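Local coordinates for versicolorin reductase (Brucella melitensis, PDB 4NIM), which probably catalyses NAD(P)(H)-dependent oxidation or reduction as a short-chain dehydrogenase/reductase, at residues Gly42-Gly47 with Val68-Asp73; Asp79-Val84 with Ile132-Lys137; Asn150-Ser155 with Ser193-Trp198. One frame throughout, in Å; residues are numbered along the deposited sequence.

Interaction 1. Residues Gly42-Gly47 with Val68-Asp73; sequences GLVICG and VFVQVD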
ATOM      1  N   GLY A  42      13.068  -1.305 -12.194  1.00 26.38           N
ATOM      2  CA  GLY A  42      12.497  -2.629 -12.071  1.00 25.58           C
ATOM      3  C   GLY A  42      11.318  -2.578 -11.130  1.00 24.51           C
ATOM      4  O   GLY A  42      11.359  -1.875 -10.170  1.00 23.26           O
ATOM      5  N   LEU A  43      10.254  -3.277 -11.493  1.00 24.29           N
ATOM      6  CA  LEU A  43       9.026  -3.283 -10.763  1.00 23.88           C
ATOM      7  C   LEU A  43       8.607  -4.719 -10.556  1.00 24.11           C
ATOM      8  O   LEU A  43       8.648  -5.528 -11.466  1.00 25.55           O
ATOM      9  CB  LEU A  43       7.959  -2.533 -11.543  1.00 24.48           C
ATOM     10  CG  LEU A  43       8.211  -1.032 -11.673  1.00 25.16           C
ATOM     11  CD1 LEU A  43       7.254  -0.434 -12.705  1.00 26.52           C
ATOM     12  CD2 LEU A  43       8.110  -0.349 -10.285  1.00 24.09           C
ATOM     13  N   VAL A  44       8.186  -5.046  -9.329  1.00 23.36           N
ATOM     14  CA  VAL A  44       7.605  -6.330  -9.046  1.00 23.23           C
ATOM     15  C   VAL A  44       6.178  -6.031  -8.738  1.00 23.64           C
ATOM     16  O   VAL A  44       5.885  -5.248  -7.802  1.00 21.90           O
ATOM     17  CB  VAL A  44       8.266  -7.026  -7.840  1.00 23.69           C
ATOM     18  CG1 VAL A  44       7.638  -8.383  -7.590  1.00 23.49           C
ATOM     19  CG2 VAL A  44       9.751  -7.211  -8.114  1.00 24.57           C
ATOM     20  N   ILE A  45       5.300  -6.615  -9.534  1.00 24.32           N
ATOM     21  CA  ILE A  45       3.869  -6.477  -9.343  1.00 24.57           C
ATOM     22  C   ILE A  45       3.240  -7.820  -9.012  1.00 25.19           C
ATOM     23  O   ILE A  45       3.841  -8.887  -9.222  1.00 26.19           O
ATOM     24  CB  ILE A  45       3.163  -5.851 -10.572  1.00 24.82           C
ATOM     25  CG1 ILE A  45       3.520  -6.598 -11.862  1.00 25.94           C
ATOM     26  CG2 ILE A  45       3.531  -4.373 -10.675  1.00 25.08           C
ATOM     27  CD1 ILE A  45       2.494  -6.418 -12.939  1.00 27.74           C
ATOM     28  N   CYS A  46       2.022  -7.788  -8.487  1.00 25.10           N
ATOM     29  CA  CYS A  46       1.440  -9.023  -7.969  1.00 26.83           C
ATOM     30  C   CYS A  46      -0.056  -8.969  -7.751  1.00 26.90           C
ATOM     31  O   CYS A  46      -0.655  -7.891  -7.660  1.00 26.83           O
ATOM     32  CB  CYS A  46       2.104  -9.438  -6.648  1.00 27.61           C
ATOM     33  SG  CYS A  46       1.933  -8.208  -5.317  1.00 28.02           S
ATOM     34  N   GLY A  47      -0.646 -10.156  -7.697  1.00 27.15           N
ATOM     35  CA  GLY A  47      -2.079 -10.305  -7.588  1.00 29.46           C
ATOM     36  C   GLY A  47      -2.542 -11.716  -7.906  1.00 31.54           C
ATOM     37  O   GLY A  47      -1.744 -12.628  -8.056  1.00 30.83           O
ATOM     38  N   VAL A  68       8.349  -7.885 -13.223  1.00 28.26           N
ATOM     39  CA  VAL A  68       8.186  -9.255 -12.825  1.00 28.93           C
ATOM     40  C   VAL A  68       6.812  -9.324 -12.216  1.00 28.59           C
ATOM     41  O   VAL A  68       6.463  -8.470 -11.399  1.00 29.33           O
ATOM     42  CB  VAL A  68       9.234  -9.620 -11.757  1.00 29.28           C
ATOM     43  CG1 VAL A  68       8.881 -10.949 -11.093  1.00 29.30           C
ATOM     44  CG2 VAL A  68      10.618  -9.648 -12.406  1.00 30.05           C
ATOM     45  N   PHE A  69       6.010 -10.296 -12.628  1.00 28.91           N
ATOM     46  CA  PHE A  69       4.713 -10.517 -11.993  1.00 28.45           C
ATOM     47  C   PHE A  69       4.702 -11.742 -11.103  1.00 28.36           C
ATOM     48  O   PHE A  69       5.190 -12.804 -11.502  1.00 29.07           O
ATOM     49  CB  PHE A  69       3.612 -10.654 -13.022  1.00 29.77           C
ATOM     50  CG  PHE A  69       2.326 -11.142 -12.434  1.00 31.38           C
ATOM     51  CD1 PHE A  69       1.567 -10.309 -11.626  1.00 30.70           C
ATOM     52  CD2 PHE A  69       1.897 -12.446 -12.644  1.00 32.84           C
ATOM     53  CE1 PHE A  69       0.391 -10.751 -11.080  1.00 30.44           C
ATOM     54  CE2 PHE A  69       0.713 -12.875 -12.098  1.00 32.34           C
ATOM     55  CZ  PHE A  69      -0.023 -12.027 -11.321  1.00 31.58           C
ATOM     56  N   VAL A  70       4.147 -11.609  -9.889  1.00 26.49           N
ATOM     57  CA  VAL A  70       4.089 -12.739  -8.955  1.00 26.97           C
ATOM     58  C   VAL A  70       2.621 -13.045  -8.648  1.00 26.46           C
ATOM     59  O   VAL A  70       1.890 -12.165  -8.236  1.00 24.32           O
ATOM     60  CB  VAL A  70       4.856 -12.433  -7.640  1.00 26.15           C
ATOM     61  CG1 VAL A  70       5.139 -13.709  -6.858  1.00 26.37           C
ATOM     62  CG2 VAL A  70       6.197 -11.767  -7.950  1.00 27.16           C
ATOM     63  N   GLN A  71       2.172 -14.265  -8.948  1.00 27.04           N
ATOM     64  CA  GLN A  71       0.808 -14.635  -8.686  1.00 27.65           C
ATOM     65  C   GLN A  71       0.714 -14.993  -7.183  1.00 26.93           C
ATOM     66  O   GLN A  71       1.426 -15.871  -6.692  1.00 26.19           O
ATOM     67  CB  GLN A  71       0.396 -15.813  -9.550  1.00 29.37           C
ATOM     68  CG  GLN A  71      -1.109 -16.013  -9.510  1.00 30.47           C
ATOM     69  CD  GLN A  71      -1.595 -17.200 -10.306  1.00 32.38           C
ATOM     70  OE1 GLN A  71      -0.885 -18.175 -10.497  1.00 34.53           O
ATOM     71  NE2 GLN A  71      -2.820 -17.114 -10.786  1.00 33.77           N
ATOM     72  N   VAL A  72      -0.127 -14.289  -6.441  1.00 27.02           N
ATOM     73  CA  VAL A  72      -0.205 -14.501  -4.995  1.00 26.17           C
ATOM     74  C   VAL A  72      -1.611 -14.504  -4.416  1.00 26.75           C
ATOM     75  O   VAL A  72      -2.549 -13.978  -5.004  1.00 28.39           O
ATOM     76  CB  VAL A  72       0.570 -13.397  -4.232  1.00 25.72           C
ATOM     77  CG1 VAL A  72       2.064 -13.464  -4.533  1.00 26.57           C
ATOM     78  CG2 VAL A  72      -0.008 -12.011  -4.538  1.00 25.34           C
ATOM     79  N   ASP A  73      -1.717 -15.065  -3.228  1.00 26.16           N
ATOM     80  CA  ASP A  73      -2.839 -14.843  -2.325  1.00 26.42           C
ATOM     81  C   ASP A  73      -2.219 -14.163  -1.095  1.00 23.52           C
ATOM     82  O   ASP A  73      -1.454 -14.796  -0.357  1.00 22.61           O
ATOM     83  CB  ASP A  73      -3.451 -16.195  -1.953  1.00 28.76           C
ATOM     84  CG  ASP A  73      -4.517 -16.085  -0.868  1.00 30.34           C
ATOM     85  OD1 ASP A  73      -4.931 -14.970  -0.477  1.00 28.72           O
ATOM     86  OD2 ASP A  73      -4.922 -17.167  -0.420  1.00 34.06           O
TER

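Interaction 2. Residues Asp79-Val84 with Ile132-Lys137; sequences DCRRIV and IQEAIK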
ATOM      1  N   ASP A  79       3.411 -16.368   0.505  1.00 23.79           N
ATOM      2  CA  ASP A  79       3.233 -15.626  -0.739  1.00 23.94           C
ATOM      3  C   ASP A  79       3.761 -14.195  -0.563  1.00 22.63           C
ATOM      4  O   ASP A  79       4.469 -13.652  -1.437  1.00 22.75           O
ATOM      5  CB  ASP A  79       1.771 -15.605  -1.179  1.00 24.25           C
ATOM      6  CG  ASP A  79       1.332 -16.873  -1.859  1.00 25.94           C
ATOM      7  OD1 ASP A  79       2.137 -17.837  -1.987  1.00 27.74           O
ATOM      8  OD2 ASP A  79       0.179 -16.891  -2.339  1.00 26.92           O
ATOM      9  N   CYS A  80       3.473 -13.607   0.578  1.00 21.04           N
ATOM     10  CA  CYS A  80       4.003 -12.293   0.919  1.00 20.79           C
ATOM     11  C   CYS A  80       5.516 -12.291   0.868  1.00 21.31           C
ATOM     12  O   CYS A  80       6.139 -11.420   0.226  1.00 21.22           O
ATOM     13  CB  CYS A  80       3.524 -11.842   2.316  1.00 20.63           C
ATOM     14  SG  CYS A  80       1.733 -11.551   2.330  1.00 21.35           S
ATOM     15  N   ARG A  81       6.112 -13.274   1.522  1.00 22.14           N
ATOM     16  CA  ARG A  81       7.564 -13.401   1.492  1.00 23.19           C
ATOM     17  C   ARG A  81       8.124 -13.608   0.076  1.00 22.97           C
ATOM     18  O   ARG A  81       9.167 -13.035  -0.236  1.00 22.39           O
ATOM     19  CB  ARG A  81       8.037 -14.499   2.423  1.00 24.93           C
ATOM     20  CG  ARG A  81       7.705 -14.187   3.870  1.00 26.27           C
ATOM     21  CD  ARG A  81       7.976 -15.400   4.724  1.00 29.19           C
ATOM     22  NE  ARG A  81       8.006 -14.995   6.106  1.00 32.60           N
ATOM     23  CZ  ARG A  81       7.709 -15.757   7.132  1.00 34.68           C
ATOM     24  NH1 ARG A  81       7.293 -17.010   6.946  1.00 40.74           N
ATOM     25  NH2 ARG A  81       7.802 -15.231   8.356  1.00 35.09           N
ATOM     26  N   ARG A  82       7.434 -14.410  -0.738  1.00 24.10           N
ATOM     27  CA  ARG A  82       7.891 -14.689  -2.108  0.50 25.33           C
ATOM     28  C   ARG A  82       7.935 -13.438  -2.985  1.00 24.40           C
ATOM     29  O   ARG A  82       8.806 -13.323  -3.872  1.00 23.99           O
ATOM     30  CB  ARG A  82       7.042 -15.779  -2.771  0.50 27.52           C
ATOM     31  CG  ARG A  82       7.672 -16.355  -4.037  0.50 30.14           C
ATOM     32  CD  ARG A  82       7.137 -17.747  -4.365  0.50 31.92           C
ATOM     33  NE  ARG A  82       5.694 -17.743  -4.560  0.50 33.23           N
ATOM     34  CZ  ARG A  82       4.824 -18.210  -3.672  0.50 33.24           C
ATOM     35  NH1 ARG A  82       5.247 -18.736  -2.527  0.50 33.29           N
ATOM     36  NH2 ARG A  82       3.527 -18.138  -3.934  0.50 33.90           N
ATOM     37  N   ILE A  83       7.028 -12.484  -2.745  1.00 22.62           N
ATOM     38  CA  ILE A  83       7.023 -11.259  -3.524  1.00 22.09           C
ATOM     39  C   ILE A  83       8.346 -10.523  -3.425  1.00 21.63           C
ATOM     40  O   ILE A  83       8.994 -10.136  -4.444  1.00 21.28           O
ATOM     41  CB  ILE A  83       5.883 -10.338  -3.089  1.00 22.32           C
ATOM     42  CG1 ILE A  83       4.543 -10.992  -3.460  1.00 22.79           C
ATOM     43  CG2 ILE A  83       6.007  -8.992  -3.764  1.00 22.17           C
ATOM     44  CD1 ILE A  83       3.377 -10.415  -2.717  1.00 22.67           C
ATOM     45  N   VAL A  84       8.761 -10.331  -2.199  1.00 20.94           N
ATOM     46  CA  VAL A  84       9.994  -9.619  -1.930  1.00 21.54           C
ATOM     47  C   VAL A  84      11.204 -10.475  -2.352  1.00 21.28           C
ATOM     48  O   VAL A  84      12.152  -9.932  -2.974  1.00 21.17           O
ATOM     49  CB  VAL A  84      10.095  -9.191  -0.457  1.00 20.87           C
ATOM     50  CG1 VAL A  84      11.461  -8.582  -0.171  1.00 21.40           C
ATOM     51  CG2 VAL A  84       9.006  -8.201  -0.127  1.00 20.84           C
ATOM     52  N   ILE A 132       6.774  -5.737   4.840  1.00 16.34           N
ATOM     53  CA  ILE A 132       7.661  -4.766   5.449  1.00 16.67           C
ATOM     54  C   ILE A 132       8.859  -5.484   6.077  1.00 16.62           C
ATOM     55  O   ILE A 132      10.001  -5.053   5.890  1.00 16.89           O
ATOM     56  CB  ILE A 132       6.925  -3.897   6.491  1.00 16.63           C
ATOM     57  CG1 ILE A 132       5.992  -2.893   5.796  1.00 16.75           C
ATOM     58  CG2 ILE A 132       7.909  -3.106   7.351  1.00 16.67           C
ATOM     59  CD1 ILE A 132       4.936  -2.272   6.695  1.00 16.77           C
ATOM     60  N   GLN A 133       8.586  -6.534   6.853  1.00 17.24           N
ATOM     61  CA  GLN A 133       9.657  -7.362   7.439  1.00 17.27           C
ATOM     62  C   GLN A 133      10.691  -7.737   6.369  1.00 17.55           C
ATOM     63  O   GLN A 133      11.909  -7.580   6.580  1.00 17.35           O
ATOM     64  CB  GLN A 133       9.069  -8.596   8.085  1.00 17.40           C
ATOM     65  CG  GLN A 133      10.069  -9.597   8.657  1.00 18.31           C
ATOM     66  CD  GLN A 133       9.388 -10.583   9.569  1.00 18.68           C
ATOM     67  OE1 GLN A 133       8.976 -10.247  10.701  1.00 20.25           O
ATOM     68  NE2 GLN A 133       9.274 -11.797   9.115  1.00 18.77           N
ATOM     69  N   GLU A 134      10.221  -8.324   5.282  1.00 17.68           N
ATOM     70  CA  GLU A 134      11.136  -8.772   4.250  1.00 18.24           C
ATOM     71  C   GLU A 134      11.850  -7.623   3.547  1.00 18.04           C
ATOM     72  O   GLU A 134      13.019  -7.756   3.177  1.00 18.23           O
ATOM     73  CB  GLU A 134      10.421  -9.662   3.213  1.00 19.23           C
ATOM     74  CG  GLU A 134       9.967 -10.997   3.764  1.00 20.13           C
ATOM     75  CD  GLU A 134      11.109 -11.784   4.375  1.00 21.32           C
ATOM     76  OE1 GLU A 134      12.147 -11.960   3.735  1.00 22.39           O
ATOM     77  OE2 GLU A 134      10.983 -12.222   5.538  1.00 23.07           O
ATOM     78  N   ALA A 135      11.144  -6.521   3.293  1.00 16.80           N
ATOM     79  CA  ALA A 135      11.781  -5.380   2.600  1.00 16.79           C
ATOM     80  C   ALA A 135      12.893  -4.785   3.474  1.00 16.54           C
ATOM     81  O   ALA A 135      13.993  -4.515   3.007  1.00 17.10           O
ATOM     82  CB  ALA A 135      10.743  -4.324   2.262  1.00 16.40           C
ATOM     83  N   ILE A 136      12.645  -4.668   4.771  1.00 16.29           N
ATOM     84  CA  ILE A 136      13.644  -4.095   5.645  1.00 16.83           C
ATOM     85  C   ILE A 136      14.870  -5.007   5.766  1.00 17.35           C
ATOM     86  O   ILE A 136      15.987  -4.513   5.846  1.00 18.88           O
ATOM     87  CB  ILE A 136      13.042  -3.765   7.050  1.00 16.82           C
ATOM     88  CG1 ILE A 136      12.046  -2.603   6.917  1.00 16.80           C
ATOM     89  CG2 ILE A 136      14.136  -3.445   8.074  1.00 17.02           C
ATOM     90  CD1 ILE A 136      11.249  -2.353   8.202  1.00 16.78           C
ATOM     91  N   LYS A 137      14.695  -6.315   5.664  1.00 17.10           N
ATOM     92  CA  LYS A 137      15.844  -7.200   5.672  1.00 17.40           C
ATOM     93  C   LYS A 137      16.746  -6.897   4.424  1.00 17.88           C
ATOM     94  O   LYS A 137      17.958  -6.822   4.545  1.00 17.99           O
ATOM     95  CB  LYS A 137      15.403  -8.652   5.654  1.00 17.96           C
ATOM     96  CG  LYS A 137      14.798  -9.172   6.980  1.00 18.18           C
ATOM     97  CD  LYS A 137      14.260 -10.593   6.804  1.00 18.95           C
ATOM     98  CE  LYS A 137      13.493 -11.089   8.045  1.00 19.78           C
ATOM     99  NZ  LYS A 137      12.834 -12.401   7.806  1.00 20.75           N
TER
HETATM  100  O   HOH W   1      11.505 -12.953   1.112  1.00 21.75           O

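Interaction 3. Residues Asn150-Ser155 with Ser193-Trp198; sequences NVSSMS and SLNIGW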
ATOM      1  N   ASN A 150       2.574   2.844   2.924  1.00 16.58           N
ATOM      2  CA  ASN A 150       1.377   2.095   3.226  1.00 16.12           C
ATOM      3  C   ASN A 150       0.125   2.835   2.762  1.00 15.73           C
ATOM      4  O   ASN A 150      -0.043   4.029   3.067  1.00 16.29           O
ATOM      5  CB  ASN A 150       1.311   1.840   4.723  1.00 16.62           C
ATOM      6  CG  ASN A 150       2.442   0.941   5.185  1.00 17.44           C
ATOM      7  OD1 ASN A 150       2.854   0.055   4.428  1.00 17.78           O
ATOM      8  ND2 ASN A 150       2.963   1.175   6.383  1.00 17.08           N
ATOM      9  N   VAL A 151      -0.745   2.163   2.033  1.00 15.33           N
ATOM     10  CA  VAL A 151      -2.000   2.792   1.628  1.00 15.76           C
ATOM     11  C   VAL A 151      -3.065   2.372   2.665  1.00 15.90           C
ATOM     12  O   VAL A 151      -3.501   1.216   2.707  1.00 16.01           O
ATOM     13  CB  VAL A 151      -2.433   2.396   0.244  1.00 16.62           C
ATOM     14  CG1 VAL A 151      -3.769   3.083  -0.133  1.00 17.16           C
ATOM     15  CG2 VAL A 151      -1.350   2.805  -0.790  1.00 17.53           C
ATOM     16  N   SER A 152      -3.424   3.308   3.520  1.00 15.78           N
ATOM     17  CA  SER A 152      -4.400   3.080   4.553  1.00 15.91           C
ATOM     18  C   SER A 152      -5.667   3.857   4.160  1.00 17.08           C
ATOM     19  O   SER A 152      -5.918   4.054   2.978  1.00 17.64           O
ATOM     20  CB  SER A 152      -3.863   3.519   5.905  1.00 15.56           C
ATOM     21  OG  SER A 152      -4.760   3.189   6.943  1.00 15.49           O
ATOM     22  N   SER A 153      -6.523   4.180   5.136  1.00 17.24           N
ATOM     23  CA  SER A 153      -7.844   4.698   4.826  1.00 17.32           C
ATOM     24  C   SER A 153      -8.222   5.892   5.672  1.00 17.22           C
ATOM     25  O   SER A 153      -7.780   6.023   6.816  1.00 17.12           O
ATOM     26  CB  SER A 153      -8.851   3.547   5.031  1.00 17.32           C
ATOM     27  OG  SER A 153     -10.186   3.965   4.826  1.00 17.18           O
ATOM     28  N   MET A 154      -9.158   6.707   5.181  1.00 16.97           N
ATOM     29  CA  MET A 154      -9.774   7.749   6.010  1.00 16.86           C
ATOM     30  C   MET A 154     -10.608   7.142   7.121  1.00 16.49           C
ATOM     31  O   MET A 154     -11.004   7.810   8.053  1.00 17.24           O
ATOM     32  CB  MET A 154     -10.657   8.702   5.184  1.00 17.35           C
ATOM     33  CG  MET A 154      -9.846   9.593   4.272  1.00 17.60           C
ATOM     34  SD  MET A 154      -8.708  10.754   5.088  1.00 17.75           S
ATOM     35  CE  MET A 154      -9.793  11.876   5.900  1.00 18.35           C
ATOM     36  N   SER A 155     -10.927   5.852   6.990  1.00 16.99           N
ATOM     37  CA  SER A 155     -11.659   5.113   7.990  1.00 17.32           C
ATOM     38  C   SER A 155     -10.844   4.658   9.211  1.00 17.74           C
ATOM     39  O   SER A 155     -11.413   4.129  10.204  1.00 18.85           O
ATOM     40  CB  SER A 155     -12.288   3.875   7.316  1.00 18.27           C
ATOM     41  OG  SER A 155     -13.218   4.221   6.346  1.00 19.11           O
ATOM     42  N   SER A 193       2.416   6.769   5.570  1.00 16.01           N
ATOM     43  CA  SER A 193       1.095   6.309   5.196  1.00 15.94           C
ATOM     44  C   SER A 193       0.301   7.341   4.424  1.00 15.73           C
ATOM     45  O   SER A 193       0.353   8.516   4.732  1.00 16.35           O
ATOM     46  CB  SER A 193       0.301   5.952   6.497  1.00 16.76           C
ATOM     47  OG  SER A 193      -0.984   5.487   6.127  1.00 17.88           O
ATOM     48  N   LEU A 194      -0.445   6.871   3.439  1.00 15.66           N
ATOM     49  CA  LEU A 194      -1.350   7.711   2.702  1.00 16.20           C
ATOM     50  C   LEU A 194      -2.750   7.187   2.963  1.00 16.40           C
ATOM     51  O   LEU A 194      -3.054   6.032   2.633  1.00 16.65           O
ATOM     52  CB  LEU A 194      -1.019   7.706   1.198  1.00 16.39           C
ATOM     53  CG  LEU A 194      -1.831   8.730   0.406  1.00 17.45           C
ATOM     54  CD1 LEU A 194      -1.373  10.148   0.716  1.00 17.93           C
ATOM     55  CD2 LEU A 194      -1.698   8.442  -1.096  1.00 18.57           C
ATOM     56  N   ASN A 195      -3.592   8.016   3.581  1.00 17.02           N
ATOM     57  CA  ASN A 195      -4.870   7.530   4.086  1.00 17.10           C
ATOM     58  C   ASN A 195      -5.964   8.028   3.158  1.00 17.55           C
ATOM     59  O   ASN A 195      -6.396   9.179   3.250  1.00 17.58           O
ATOM     60  CB  ASN A 195      -5.142   7.940   5.531  1.00 17.83           C
ATOM     61  CG  ASN A 195      -4.251   7.215   6.517  1.00 17.72           C
ATOM     62  OD1 ASN A 195      -3.024   7.240   6.378  1.00 17.13           O
ATOM     63  ND2 ASN A 195      -4.857   6.613   7.542  1.00 18.56           N
ATOM     64  N   ILE A 196      -6.429   7.138   2.305  1.00 17.90           N
ATOM     65  CA  ILE A 196      -7.261   7.537   1.178  1.00 18.96           C
ATOM     66  C   ILE A 196      -8.734   7.342   1.403  1.00 20.19           C
ATOM     67  O   ILE A 196      -9.198   6.530   2.237  1.00 20.08           O
ATOM     68  CB  ILE A 196      -6.836   6.835  -0.149  1.00 19.52           C
ATOM     69  CG1 ILE A 196      -6.991   5.310  -0.070  1.00 20.39           C
ATOM     70  CG2 ILE A 196      -5.426   7.214  -0.526  1.00 18.96           C
ATOM     71  CD1 ILE A 196      -6.863   4.641  -1.428  1.00 21.39           C
ATOM     72  N   GLY A 197      -9.489   8.182   0.705  1.00 21.28           N
ATOM     73  CA  GLY A 197     -10.932   8.029   0.565  1.00 23.51           C
ATOM     74  C   GLY A 197     -11.284   6.889  -0.376  1.00 24.74           C
ATOM     75  O   GLY A 197     -10.448   6.054  -0.696  1.00 23.93           O
ATOM     76  N   TRP A 198     -12.520   6.876  -0.829  1.00 27.39           N
ATOM     77  CA  TRP A 198     -12.996   5.779  -1.672  1.00 30.62           C
ATOM     78  C   TRP A 198     -12.533   5.990  -3.127  1.00 31.76           C
ATOM     79  O   TRP A 198     -12.559   7.107  -3.656  1.00 29.52           O
ATOM     80  CB  TRP A 198     -14.503   5.690  -1.614  1.00 33.78           C
ATOM     81  CG  TRP A 198     -15.029   5.314  -0.281  1.00 36.16           C
ATOM     82  CD1 TRP A 198     -15.945   5.992   0.448  1.00 38.04           C
ATOM     83  CD2 TRP A 198     -14.674   4.152   0.486  1.00 38.18           C
ATOM     84  NE1 TRP A 198     -16.209   5.325   1.639  1.00 40.38           N
ATOM     85  CE2 TRP A 198     -15.428   4.197   1.691  1.00 40.37           C
ATOM     86  CE3 TRP A 198     -13.790   3.084   0.283  1.00 38.28           C
ATOM     87  CZ2 TRP A 198     -15.323   3.217   2.680  1.00 41.51           C
ATOM     88  CZ3 TRP A 198     -13.678   2.105   1.286  1.00 39.64           C
ATOM     89  CH2 TRP A 198     -14.435   2.186   2.465  1.00 40.89           C
TER
HETATM   90  O   HOH W   2     -11.251   4.415   2.182  1.00 34.66           O

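Interaction 1. Residues Gly42-Gly47 with Val68-Asp73
The Phe69 ring leans forward along the neighbouring strand, past its partner Ile45, onto the backbone of Cys46 and Gly47, at the edge of a Rossmann-type parallel sheet. The two strands belong to one beta-alpha-beta unit, connected through helix 50-63; their axes come within 4.6 Å and diverge by 25°, the twist expected of parallel neighbours. Phe69 carries CG trans to its own N (chi1 169°), which brings the ring to the facing strand, whose Ile45 O, Cys46 CA and Gly47 N lie obliquely to it. Phe69 CE1 lies 3.7 Å from Cys46 CA and 3.6 Å from Gly47 N, while Phe69 CZ reaches to 3.7 Å from Gly47 O. On the same face, Ile45 CG1 borders the ring at 4.2 Å from Phe69 CD1, and Gln71 sends its amide NE2 to Arg48 O.

The face bearing Val44, Cys46, Val68 and Val70 is apolar. Val44 CG1 meets Val70 CG2 at 3.7 Å, the two valines slanting across each other, and Val72 joins from the loop, its CG2 packing 3.9 Å from Cys46 CB. Side chains of helix 77-91 cover this surface, Ala87 touching Val44 and Ile83 touching Cys46.

Five backbone hydrogen bonds fix the register, pairing Val44 with Val68, Ile45 with Phe69, Cys46 with Val70 and Gly47 with Gln71. All five follow the parallel alternation; in the last, Val72 N, just beyond the strand, donates to Gly47 O over 2.8 Å from a position 41° out of the carbonyl plane.

Interaction 2. Residues Asp79-Val84 with Ile132-Lys137
Arg81 O accepts a hydrogen bond from a water at 2.7 Å, and the same water donates its other proton to Glu134 OE1 at 2.9 Å. The bridge links a backbone carbonyl of one helix to a carboxylate of the next. The second carboxylate oxygen is held within its own helix: Lys137 NZ forms a salt bridge to Glu134 OE2 at 2.9 Å, approaching on the syn side and 27° out of the carboxylate plane. With one oxygen tied to the water and the other to lysine, rotation of the carboxylate is restrained. The Glu134 chain folds over to reach both partners, its second torsion bent to -56°.

The aliphatic part of Glu134 does the packing. Glu134 CB rests 3.7 Å from Val84 CG1, and Glu134 CG lies 3.9 Å from Arg81 CG, so the stem of Glu134 lies against both residues. Farther out, Arg81 runs extended to its NE, which stops 4.1 Å from Glu134 OE2, beyond a salt bridge, where a weak attraction is probable. The guanidinium then meets Gln133 NE2 at its edge and nearly in its plane, with Arg81 NH2 to Gln133 NE2 at 3.8 Å.

Deeper down, Val84 also touches Leu131 and Leu138 of the second helix, and Cys80 touches Ala127, so the interface is apolar below and polar at the solvent side. The segment axes pass 9.0 Å apart at 28°, running nearly alongside one another. Such neighbouring, roughly parallel helices layered over a parallel sheet are characteristic of the alpha/beta Rossmann fold.

Interaction 3. Residues Asn150-Ser155 with Ser193-Trp198
Asn195 lies against Ser152 and Ser153 where two adjacent strands of the Rossmann-type sheet end, joined as a beta-alpha-beta unit by helix 164-183. Asn195 CB sits 3.5 Å from Ser153 O. A chi1 of -71° sets CG trans to the carbonyl carbon, and Asn195 CG comes to 3.8 Å from Ser152 CB. At the tip, Asn195 OD1 takes a hydrogen bond from Ser193 OG at 2.7 Å. On the other branch, Asn195 ND2 donates to Ser153 O over 3.1 Å, the acceptor tilted 20° from the amide plane; Asp174, which also binds Ser152 OG, is a second acceptor for ND2. The amide's orientation is therefore fixed from both branches.

On the opposite face, Val151 CG1 meets Ile196 CD1 at 3.7 Å. Beyond the strand, Ser153 OG accepts from Ser155 N, an ST turn, and has a weak hydrogen bond with Tyr166. Tyr166 and Lys170 fit the family's YxxxK motif, and the position of Ser153 is consistent with the active-site serine of relatives. A water bridges Ser153 OG and Ile196 O. This water's oxygen stands 3.4 Å above the plane of the Trp198 ring, offset toward the rim.

Overall arrangement
Interactions 1 and 3 join strand pairs in the same parallel sheet but lie on opposite sides of the chain's centre, their centres about 22 Å apart and nearest atoms about 12 Å apart. Interaction 2 belongs to the helical layer covering that sheet. It touches interaction 1 directly: Asp73 N lies 2.8 Å from Asp79 OD2, probably a hydrogen bond, and Cys46 SG packs 3.7 Å from Ile83 CD1. Toward interaction 3 it reaches through Ile132 CD1, 3.9 Å from Asn150 OD1. Interaction 3 contains Ser153, probably the active-site serine. Separately, a 1,2-ethanediol, probably from the crystallisation liquor, lies about 5 Å from the Asn195 side chain.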